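Putative LacI-family transcriptional regulator (PDB 3GBV) probably regulates transcription as a LacI-family DNA-binding regulator, with a periplasmic-binding-protein-like domain that may bind a small-molecule effector. Local coordinates at residues Q115-M129 / Q153-E167. Sequence-based numbering, arbitrary orientation.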
ATOM      1  N   GLN A 115      -9.052  -9.650   3.820  1.00 24.13           N
ATOM      2  CA  GLN A 115      -8.156 -10.067   2.765  1.00 23.82           C
ATOM      3  C   GLN A 115      -8.550 -11.414   2.209  1.00 22.72           C
ATOM      4  O   GLN A 115      -9.294 -12.177   2.828  1.00 21.41           O
ATOM      5  CB  GLN A 115      -6.714 -10.187   3.263  1.00 24.97           C
ATOM      6  CG  GLN A 115      -6.062  -8.910   3.733  1.00 24.16           C
ATOM      7  CD  GLN A 115      -4.577  -9.090   3.962  1.00 23.54           C
ATOM      8  OE1 GLN A 115      -4.133 -10.121   4.473  1.00 18.87           O
ATOM      9  NE2 GLN A 115      -3.800  -8.084   3.596  1.00 21.73           N
ATOM     10  N   ASN A 116      -8.064 -11.678   1.007  1.00 21.68           N
ATOM     11  CA  ASN A 116      -8.259 -12.962   0.392  1.00 22.65           C
ATOM     12  C   ASN A 116      -7.115 -13.709   1.108  1.00 24.07           C
ATOM     13  O   ASN A 116      -5.942 -13.615   0.710  1.00 19.32           O
ATOM     14  CB  ASN A 116      -7.987 -12.878  -1.105  1.00 24.39           C
ATOM     15  CG  ASN A 116      -7.959 -14.241  -1.753  1.00 26.03           C
ATOM     16  OD1 ASN A 116      -7.248 -15.139  -1.300  1.00 23.04           O
ATOM     17  ND2 ASN A 116      -8.734 -14.405  -2.819  1.00 27.58           N
ATOM     18  N   SER A 117      -7.470 -14.401   2.188  1.00 23.19           N
ATOM     19  CA  SER A 117      -6.515 -15.115   3.020  1.00 26.71           C
ATOM     20  C   SER A 117      -5.548 -16.019   2.259  1.00 27.59           C
ATOM     21  O   SER A 117      -4.349 -16.045   2.554  1.00 26.71           O
ATOM     22  CB  SER A 117      -7.262 -15.925   4.077  1.00 28.23           C
ATOM     23  OG  SER A 117      -8.190 -16.811   3.470  1.00 30.33           O
ATOM     24  N   HIS A 118      -6.066 -16.748   1.277  1.00 27.95           N
ATOM     25  CA  HIS A 118      -5.234 -17.645   0.492  1.00 30.27           C
ATOM     26  C   HIS A 118      -4.137 -16.874  -0.237  1.00 28.26           C
ATOM     27  O   HIS A 118      -2.963 -17.225  -0.149  1.00 25.98           O
ATOM     28  CB  HIS A 118      -6.093 -18.423  -0.514  1.00 35.90           C
ATOM     29  CG  HIS A 118      -5.360 -19.541  -1.191  1.00 43.21           C
ATOM     30  ND1 HIS A 118      -5.064 -19.531  -2.539  1.00 47.56           N
ATOM     31  CD2 HIS A 118      -4.843 -20.695  -0.704  1.00 45.57           C
ATOM     32  CE1 HIS A 118      -4.397 -20.627  -2.851  1.00 48.61           C
ATOM     33  NE2 HIS A 118      -4.249 -21.351  -1.755  1.00 48.21           N
ATOM     34  N   GLN A 119      -4.531 -15.817  -0.943  1.00 25.86           N
ATOM     35  CA  GLN A 119      -3.595 -14.983  -1.699  1.00 24.32           C
ATOM     36  C   GLN A 119      -2.650 -14.213  -0.784  1.00 21.91           C
ATOM     37  O   GLN A 119      -1.499 -13.981  -1.138  1.00 18.75           O
ATOM     38  CB  GLN A 119      -4.359 -13.990  -2.575  1.00 22.63           C
ATOM     39  CG  GLN A 119      -3.495 -13.199  -3.538  1.00 24.43           C
ATOM     40  CD  GLN A 119      -2.840 -14.084  -4.582  1.00 26.88           C
ATOM     41  OE1 GLN A 119      -3.441 -15.059  -5.043  1.00 25.61           O
ATOM     42  NE2 GLN A 119      -1.611 -13.742  -4.973  1.00 24.21           N
ATOM     43  N   SER A 120      -3.144 -13.813   0.384  1.00 20.35           N
ATOM     44  CA  SER A 120      -2.335 -13.064   1.332  1.00 22.65           C
ATOM     45  C   SER A 120      -1.172 -13.920   1.819  1.00 22.19           C
ATOM     46  O   SER A 120      -0.057 -13.429   1.990  1.00 21.92           O
ATOM     47  CB  SER A 120      -3.185 -12.612   2.520  1.00 23.63           C
ATOM     48  OG  SER A 120      -2.399 -11.926   3.481  1.00 26.80           O
ATOM     49  N   GLY A 121      -1.440 -15.205   2.025  1.00 22.43           N
ATOM     50  CA  GLY A 121      -0.413 -16.119   2.485  1.00 22.31           C
ATOM     51  C   GLY A 121       0.568 -16.467   1.386  1.00 23.22           C
ATOM     52  O   GLY A 121       1.767 -16.607   1.635  1.00 21.70           O
ATOM     53  N   TYR A 122       0.051 -16.614   0.168  1.00 23.69           N
ATOM     54  CA  TYR A 122       0.866 -16.935  -1.000  1.00 24.06           C
ATOM     55  C   TYR A 122       1.881 -15.791  -1.186  1.00 23.56           C
ATOM     56  O   TYR A 122       3.075 -16.017  -1.422  1.00 19.25           O
ATOM     57  CB  TYR A 122      -0.042 -17.046  -2.229  1.00 26.35           C
ATOM     58  CG  TYR A 122       0.606 -17.641  -3.457  1.00 26.60           C
ATOM     59  CD1 TYR A 122       0.803 -19.014  -3.568  1.00 26.68           C
ATOM     60  CD2 TYR A 122       1.007 -16.830  -4.516  1.00 29.72           C
ATOM     61  CE1 TYR A 122       1.387 -19.565  -4.705  1.00 28.78           C
ATOM     62  CE2 TYR A 122       1.593 -17.368  -5.659  1.00 29.83           C
ATOM     63  CZ  TYR A 122       1.781 -18.735  -5.747  1.00 31.61           C
ATOM     64  OH  TYR A 122       2.369 -19.262  -6.877  1.00 34.10           O
ATOM     65  N   PHE A 123       1.383 -14.565  -1.074  1.00 21.77           N
ATOM     66  CA  PHE A 123       2.201 -13.362  -1.197  1.00 22.10           C
ATOM     67  C   PHE A 123       3.244 -13.299  -0.081  1.00 21.22           C
ATOM     68  O   PHE A 123       4.399 -12.921  -0.315  1.00 19.15           O
ATOM     69  CB  PHE A 123       1.309 -12.113  -1.118  1.00 23.94           C
ATOM     70  CG  PHE A 123       2.071 -10.819  -0.958  1.00 25.43           C
ATOM     71  CD1 PHE A 123       2.580 -10.144  -2.063  1.00 25.44           C
ATOM     72  CD2 PHE A 123       2.267 -10.270   0.304  1.00 25.97           C
ATOM     73  CE1 PHE A 123       3.268  -8.933  -1.907  1.00 28.30           C
ATOM     74  CE2 PHE A 123       2.956  -9.062   0.465  1.00 27.56           C
ATOM     75  CZ  PHE A 123       3.456  -8.392  -0.640  1.00 24.57           C
ATOM     76  N   ALA A 124       2.820 -13.656   1.130  1.00 20.89           N
ATOM     77  CA  ALA A 124       3.696 -13.638   2.297  1.00 22.62           C
ATOM     78  C   ALA A 124       4.854 -14.598   2.087  1.00 22.27           C
ATOM     79  O   ALA A 124       5.978 -14.309   2.479  1.00 22.06           O
ATOM     80  CB  ALA A 124       2.917 -14.013   3.550  1.00 20.70           C
ATOM     81  N   ALA A 125       4.571 -15.728   1.449  1.00 21.50           N
ATOM     82  CA  ALA A 125       5.585 -16.732   1.158  1.00 24.58           C
ATOM     83  C   ALA A 125       6.628 -16.164   0.202  1.00 25.59           C
ATOM     84  O   ALA A 125       7.831 -16.335   0.416  1.00 23.17           O
ATOM     85  CB  ALA A 125       4.943 -17.971   0.549  1.00 22.94           C
ATOM     86  N   ARG A 126       6.158 -15.501  -0.855  1.00 26.12           N
ATOM     87  CA  ARG A 126       7.045 -14.883  -1.840  1.00 27.67           C
ATOM     88  C   ARG A 126       8.004 -13.929  -1.143  1.00 26.71           C
ATOM     89  O   ARG A 126       9.216 -13.996  -1.340  1.00 27.81           O
ATOM     90  CB  ARG A 126       6.221 -14.106  -2.881  1.00 30.98           C
ATOM     91  CG  ARG A 126       6.996 -13.063  -3.709  1.00 35.33           C
ATOM     92  CD  ARG A 126       8.065 -13.694  -4.566  1.00 41.30           C
ATOM     93  NE  ARG A 126       8.867 -12.702  -5.292  1.00 47.23           N
ATOM     94  CZ  ARG A 126       8.429 -11.956  -6.308  1.00 49.10           C
ATOM     95  NH1 ARG A 126       7.181 -12.067  -6.743  1.00 47.66           N
ATOM     96  NH2 ARG A 126       9.254 -11.106  -6.907  1.00 50.79           N
HETATM   97  N   MSE A 127       7.459 -13.049  -0.314  1.00 25.81           N
HETATM   98  CA  MSE A 127       8.282 -12.058   0.388  1.00 26.97           C
HETATM   99  C   MSE A 127       9.270 -12.680   1.369  1.00 27.07           C
HETATM  100  O   MSE A 127      10.393 -12.194   1.514  1.00 27.13           O
HETATM  101  CB  MSE A 127       7.406 -11.040   1.137  1.00 24.62           C
HETATM  102  CG  MSE A 127       6.446 -10.238   0.257  1.00 23.38           C
HETATM  103 SE   MSE A 127       7.424  -9.349  -1.179  1.00 42.61          SE
HETATM  104  CE  MSE A 127       8.607  -8.080  -0.187  1.00 25.98           C
ATOM    105  N   LEU A 128       8.853 -13.739   2.054  1.00 26.39           N
ATOM    106  CA  LEU A 128       9.732 -14.400   3.008  1.00 26.17           C
ATOM    107  C   LEU A 128      10.913 -15.059   2.293  1.00 26.78           C
ATOM    108  O   LEU A 128      12.049 -15.025   2.778  1.00 24.80           O
ATOM    109  CB  LEU A 128       8.981 -15.466   3.801  1.00 24.73           C
ATOM    110  CG  LEU A 128       9.857 -16.171   4.844  1.00 25.70           C
ATOM    111  CD1 LEU A 128      10.073 -15.233   6.020  1.00 24.15           C
ATOM    112  CD2 LEU A 128       9.199 -17.459   5.306  1.00 26.24           C
HETATM  113  N   MSE A 129      10.637 -15.654   1.140  1.00 26.38           N
HETATM  114  CA  MSE A 129      11.674 -16.333   0.369  1.00 28.86           C
HETATM  115  C   MSE A 129      12.672 -15.390  -0.293  1.00 30.18           C
HETATM  116  O   MSE A 129      13.747 -15.816  -0.708  1.00 30.53           O
HETATM  117  CB  MSE A 129      11.027 -17.240  -0.678  1.00 29.08           C
HETATM  118  CG  MSE A 129      10.306 -18.404  -0.044  1.00 27.79           C
HETATM  119 SE   MSE A 129      11.605 -19.397   1.087  1.00 51.46          SE
HETATM  120  CE  MSE A 129      11.176 -18.919   2.893  1.00 20.35           C
ATOM    121  N   GLN A 153      -9.144 -16.741   8.641  1.00 29.89           N
ATOM    122  CA  GLN A 153      -8.238 -15.922   7.843  1.00 28.81           C
ATOM    123  C   GLN A 153      -6.811 -16.430   8.079  1.00 28.17           C
ATOM    124  O   GLN A 153      -6.060 -16.649   7.128  1.00 25.98           O
ATOM    125  CB  GLN A 153      -8.353 -14.443   8.246  1.00 30.16           C
ATOM    126  CG  GLN A 153      -7.283 -13.516   7.642  1.00 28.45           C
ATOM    127  CD  GLN A 153      -7.516 -13.180   6.177  1.00 30.90           C
ATOM    128  OE1 GLN A 153      -6.561 -13.009   5.407  1.00 29.23           O
ATOM    129  NE2 GLN A 153      -8.781 -13.061   5.786  1.00 28.92           N
ATOM    130  N   GLN A 154      -6.453 -16.633   9.346  1.00 27.28           N
ATOM    131  CA  GLN A 154      -5.115 -17.114   9.712  1.00 28.70           C
ATOM    132  C   GLN A 154      -4.795 -18.494   9.152  1.00 27.77           C
ATOM    133  O   GLN A 154      -3.744 -18.693   8.550  1.00 25.05           O
ATOM    134  CB  GLN A 154      -4.963 -17.146  11.232  1.00 28.57           C
ATOM    135  CG  GLN A 154      -4.788 -15.768  11.859  1.00 32.71           C
ATOM    136  CD  GLN A 154      -4.902 -15.806  13.366  1.00 32.22           C
ATOM    137  OE1 GLN A 154      -4.722 -16.856  13.978  1.00 33.71           O
ATOM    138  NE2 GLN A 154      -5.194 -14.660  13.973  1.00 29.66           N
ATOM    139  N   GLU A 155      -5.709 -19.437   9.353  1.00 27.98           N
ATOM    140  CA  GLU A 155      -5.538 -20.805   8.878  1.00 31.03           C
ATOM    141  C   GLU A 155      -5.386 -20.823   7.363  1.00 29.17           C
ATOM    142  O   GLU A 155      -4.475 -21.439   6.815  1.00 30.28           O
ATOM    143  CB  GLU A 155      -6.750 -21.652   9.267  1.00 34.08           C
ATOM    144  CG  GLU A 155      -6.621 -23.130   8.923  1.00 43.39           C
ATOM    145  CD  GLU A 155      -7.970 -23.792   8.645  1.00 48.88           C
ATOM    146  OE1 GLU A 155      -8.932 -23.519   9.397  1.00 51.68           O
ATOM    147  OE2 GLU A 155      -8.065 -24.586   7.679  1.00 50.72           O
ATOM    148  N   SER A 156      -6.291 -20.131   6.691  1.00 27.47           N
ATOM    149  CA  SER A 156      -6.291 -20.062   5.245  1.00 26.28           C
ATOM    150  C   SER A 156      -5.000 -19.424   4.703  1.00 26.28           C
ATOM    151  O   SER A 156      -4.448 -19.876   3.690  1.00 23.26           O
ATOM    152  CB  SER A 156      -7.520 -19.271   4.806  1.00 26.79           C
ATOM    153  OG  SER A 156      -7.991 -19.719   3.561  1.00 29.89           O
ATOM    154  N   ARG A 157      -4.529 -18.369   5.370  1.00 24.39           N
ATOM    155  CA  ARG A 157      -3.296 -17.699   4.960  1.00 26.19           C
ATOM    156  C   ARG A 157      -2.173 -18.721   4.951  1.00 26.89           C
ATOM    157  O   ARG A 157      -1.330 -18.731   4.056  1.00 26.24           O
ATOM    158  CB  ARG A 157      -2.921 -16.571   5.939  1.00 24.95           C
ATOM    159  CG  ARG A 157      -3.643 -15.254   5.712  1.00 24.49           C
ATOM    160  CD  ARG A 157      -3.360 -14.275   6.846  1.00 25.99           C
ATOM    161  NE  ARG A 157      -4.115 -13.032   6.704  1.00 23.95           N
ATOM    162  CZ  ARG A 157      -4.172 -12.091   7.640  1.00 24.91           C
ATOM    163  NH1 ARG A 157      -3.519 -12.267   8.783  1.00 22.92           N
ATOM    164  NH2 ARG A 157      -4.863 -10.977   7.430  1.00 20.08           N
ATOM    165  N   GLU A 158      -2.183 -19.586   5.959  1.00 26.17           N
ATOM    166  CA  GLU A 158      -1.167 -20.613   6.097  1.00 28.94           C
ATOM    167  C   GLU A 158      -1.209 -21.598   4.931  1.00 27.45           C
ATOM    168  O   GLU A 158      -0.173 -22.057   4.453  1.00 25.51           O
ATOM    169  CB  GLU A 158      -1.347 -21.351   7.429  1.00 30.12           C
ATOM    170  CG  GLU A 158      -0.083 -22.029   7.885  1.00 37.44           C
ATOM    171  CD  GLU A 158      -0.225 -22.683   9.240  1.00 40.19           C
ATOM    172  OE1 GLU A 158      -0.564 -21.981  10.220  1.00 40.66           O
ATOM    173  OE2 GLU A 158       0.012 -23.906   9.321  1.00 42.47           O
ATOM    174  N   ILE A 159      -2.412 -21.915   4.469  1.00 27.03           N
ATOM    175  CA  ILE A 159      -2.573 -22.829   3.345  1.00 28.53           C
ATOM    176  C   ILE A 159      -1.989 -22.237   2.055  1.00 28.51           C
ATOM    177  O   ILE A 159      -1.367 -22.946   1.257  1.00 27.26           O
ATOM    178  CB  ILE A 159      -4.072 -23.176   3.128  1.00 28.70           C
ATOM    179  CG1 ILE A 159      -4.567 -24.054   4.281  1.00 30.46           C
ATOM    180  CG2 ILE A 159      -4.265 -23.908   1.810  1.00 27.07           C
ATOM    181  CD1 ILE A 159      -6.060 -24.341   4.230  1.00 29.82           C
ATOM    182  N   GLY A 160      -2.190 -20.940   1.850  1.00 27.06           N
ATOM    183  CA  GLY A 160      -1.663 -20.302   0.656  1.00 28.14           C
ATOM    184  C   GLY A 160      -0.153 -20.218   0.748  1.00 27.84           C
ATOM    185  O   GLY A 160       0.568 -20.290  -0.255  1.00 25.60           O
ATOM    186  N   PHE A 161       0.324 -20.061   1.976  1.00 26.39           N
ATOM    187  CA  PHE A 161       1.750 -19.975   2.243  1.00 26.37           C
ATOM    188  C   PHE A 161       2.425 -21.303   1.863  1.00 26.68           C
ATOM    189  O   PHE A 161       3.421 -21.332   1.137  1.00 24.53           O
ATOM    190  CB  PHE A 161       1.962 -19.689   3.728  1.00 24.07           C
ATOM    191  CG  PHE A 161       3.404 -19.615   4.131  1.00 24.88           C
ATOM    192  CD1 PHE A 161       4.117 -18.430   3.978  1.00 24.89           C
ATOM    193  CD2 PHE A 161       4.056 -20.722   4.658  1.00 23.36           C
ATOM    194  CE1 PHE A 161       5.454 -18.341   4.342  1.00 24.29           C
ATOM    195  CE2 PHE A 161       5.404 -20.643   5.028  1.00 25.31           C
ATOM    196  CZ  PHE A 161       6.099 -19.447   4.869  1.00 24.57           C
ATOM    197  N   ARG A 162       1.865 -22.404   2.356  1.00 26.63           N
ATOM    198  CA  ARG A 162       2.424 -23.714   2.077  1.00 28.77           C
ATOM    199  C   ARG A 162       2.348 -24.061   0.593  1.00 29.49           C
ATOM    200  O   ARG A 162       3.213 -24.770   0.075  1.00 27.27           O
ATOM    201  CB  ARG A 162       1.705 -24.781   2.909  1.00 29.97           C
ATOM    202  CG  ARG A 162       1.898 -24.647   4.428  1.00 29.04           C
ATOM    203  CD  ARG A 162       1.008 -25.635   5.190  1.00 31.56           C
ATOM    204  NE  ARG A 162       1.052 -25.435   6.640  1.00 33.62           N
ATOM    205  CZ  ARG A 162       2.077 -25.755   7.432  1.00 33.42           C
ATOM    206  NH1 ARG A 162       3.177 -26.311   6.940  1.00 33.32           N
ATOM    207  NH2 ARG A 162       2.007 -25.493   8.724  1.00 32.90           N
ATOM    208  N   GLN A 163       1.327 -23.561  -0.101  1.00 28.60           N
ATOM    209  CA  GLN A 163       1.206 -23.852  -1.522  1.00 29.38           C
ATOM    210  C   GLN A 163       2.386 -23.242  -2.265  1.00 29.11           C
ATOM    211  O   GLN A 163       3.023 -23.902  -3.090  1.00 28.30           O
ATOM    212  CB  GLN A 163      -0.094 -23.293  -2.098  1.00 30.38           C
ATOM    213  CG  GLN A 163      -0.408 -23.837  -3.486  1.00 34.03           C
ATOM    214  CD  GLN A 163      -1.667 -23.240  -4.091  1.00 37.92           C
ATOM    215  OE1 GLN A 163      -2.709 -23.136  -3.426  1.00 38.48           O
ATOM    216  NE2 GLN A 163      -1.583 -22.852  -5.363  1.00 37.44           N
ATOM    217  N   TYR A 164       2.672 -21.976  -1.973  1.00 29.31           N
ATOM    218  CA  TYR A 164       3.787 -21.291  -2.613  1.00 29.60           C
ATOM    219  C   TYR A 164       5.089 -22.031  -2.308  1.00 29.08           C
ATOM    220  O   TYR A 164       5.921 -22.243  -3.194  1.00 27.28           O
ATOM    221  CB  TYR A 164       3.914 -19.851  -2.103  1.00 29.19           C
ATOM    222  CG  TYR A 164       5.020 -19.074  -2.787  1.00 31.25           C
ATOM    223  CD1 TYR A 164       4.742 -18.217  -3.861  1.00 31.51           C
ATOM    224  CD2 TYR A 164       6.353 -19.221  -2.387  1.00 31.06           C
ATOM    225  CE1 TYR A 164       5.763 -17.526  -4.516  1.00 31.23           C
ATOM    226  CE2 TYR A 164       7.379 -18.546  -3.038  1.00 31.07           C
ATOM    227  CZ  TYR A 164       7.073 -17.699  -4.101  1.00 33.17           C
ATOM    228  OH  TYR A 164       8.070 -17.034  -4.757  1.00 34.24           O
HETATM  229  N   MSE A 165       5.268 -22.407  -1.047  1.00 27.91           N
HETATM  230  CA  MSE A 165       6.474 -23.116  -0.637  1.00 27.73           C
HETATM  231  C   MSE A 165       6.593 -24.449  -1.381  1.00 29.98           C
HETATM  232  O   MSE A 165       7.689 -24.883  -1.725  1.00 28.68           O
HETATM  233  CB  MSE A 165       6.453 -23.377   0.868  1.00 26.47           C
HETATM  234  CG  MSE A 165       6.385 -22.132   1.725  1.00 27.64           C
HETATM  235 SE   MSE A 165       8.091 -21.154   1.527  1.00 40.57          SE
HETATM  236  CE  MSE A 165       9.344 -22.311   2.546  1.00 22.57           C
ATOM    237  N   GLN A 166       5.468 -25.108  -1.620  1.00 30.33           N
ATOM    238  CA  GLN A 166       5.498 -26.378  -2.337  1.00 32.26           C
ATOM    239  C   GLN A 166       5.890 -26.137  -3.797  1.00 32.92           C
ATOM    240  O   GLN A 166       6.709 -26.857  -4.366  1.00 32.66           O
ATOM    241  CB  GLN A 166       4.127 -27.056  -2.276  1.00 31.51           C
ATOM    242  CG  GLN A 166       3.880 -27.901  -1.033  1.00 32.89           C
ATOM    243  CD  GLN A 166       2.409 -28.235  -0.836  1.00 35.26           C
ATOM    244  OE1 GLN A 166       1.655 -28.379  -1.801  1.00 36.24           O
ATOM    245  NE2 GLN A 166       1.996 -28.371   0.422  1.00 33.92           N
ATOM    246  N   GLU A 167       5.317 -25.101  -4.393  1.00 33.81           N
ATOM    247  CA  GLU A 167       5.593 -24.789  -5.788  1.00 35.14           C
ATOM    248  C   GLU A 167       6.980 -24.204  -6.056  1.00 35.16           C
ATOM    249  O   GLU A 167       7.516 -24.377  -7.149  1.00 34.01           O
ATOM    250  CB  GLU A 167       4.536 -23.818  -6.318  1.00 35.94           C
ATOM    251  CG  GLU A 167       3.089 -24.258  -6.088  1.00 39.20           C
ATOM    252  CD  GLU A 167       2.089 -23.199  -6.542  1.00 40.46           C
ATOM    253  OE1 GLU A 167       2.342 -22.003  -6.279  1.00 41.54           O
ATOM    254  OE2 GLU A 167       1.056 -23.554  -7.150  1.00 40.97           O
TER
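F161 and Y164 plug the apolar centre, each a knob in a hole of helix 117-129: F161 among G121, A124, A125 and L128, Y164 among Y122, A125, R126 and M129. The two helices lie side by side in the C-terminal lobe of a periplasmic-binding-protein fold, crossing at -47° with axes only 6.3 Å apart. Glycine suits the crossing point: with no side chains between them, the backbones of G121 and G160 meet directly. G160 CA sends a CA-H...O contact to H118 O (3.4 Å), and G121 CA another to R157 O. Small A125 lets its CB reach Y164 CB at 3.4 Å. The edge of Y164 points at the face of Y122 in a T-shaped stack, CD1 over the ring centre. CG of Y122, anti to the backbone N (chi1 -168°), swings the ring over the partner helix, and OH donates to E167 OE1 (2.8 Å). H118 NE2 bonds weakly to Q163 OE1. At the inter-lobe end, Q115 OE1 accepts from S120 OG and, weakly, from R157 NH2. Q153, bent at chi2, uses both ends of its amide: OE1 takes R157 NE on a lone pair, while NE2 donates to D101 O and, almost straight (174°), to Q115 O at 3.1 Å.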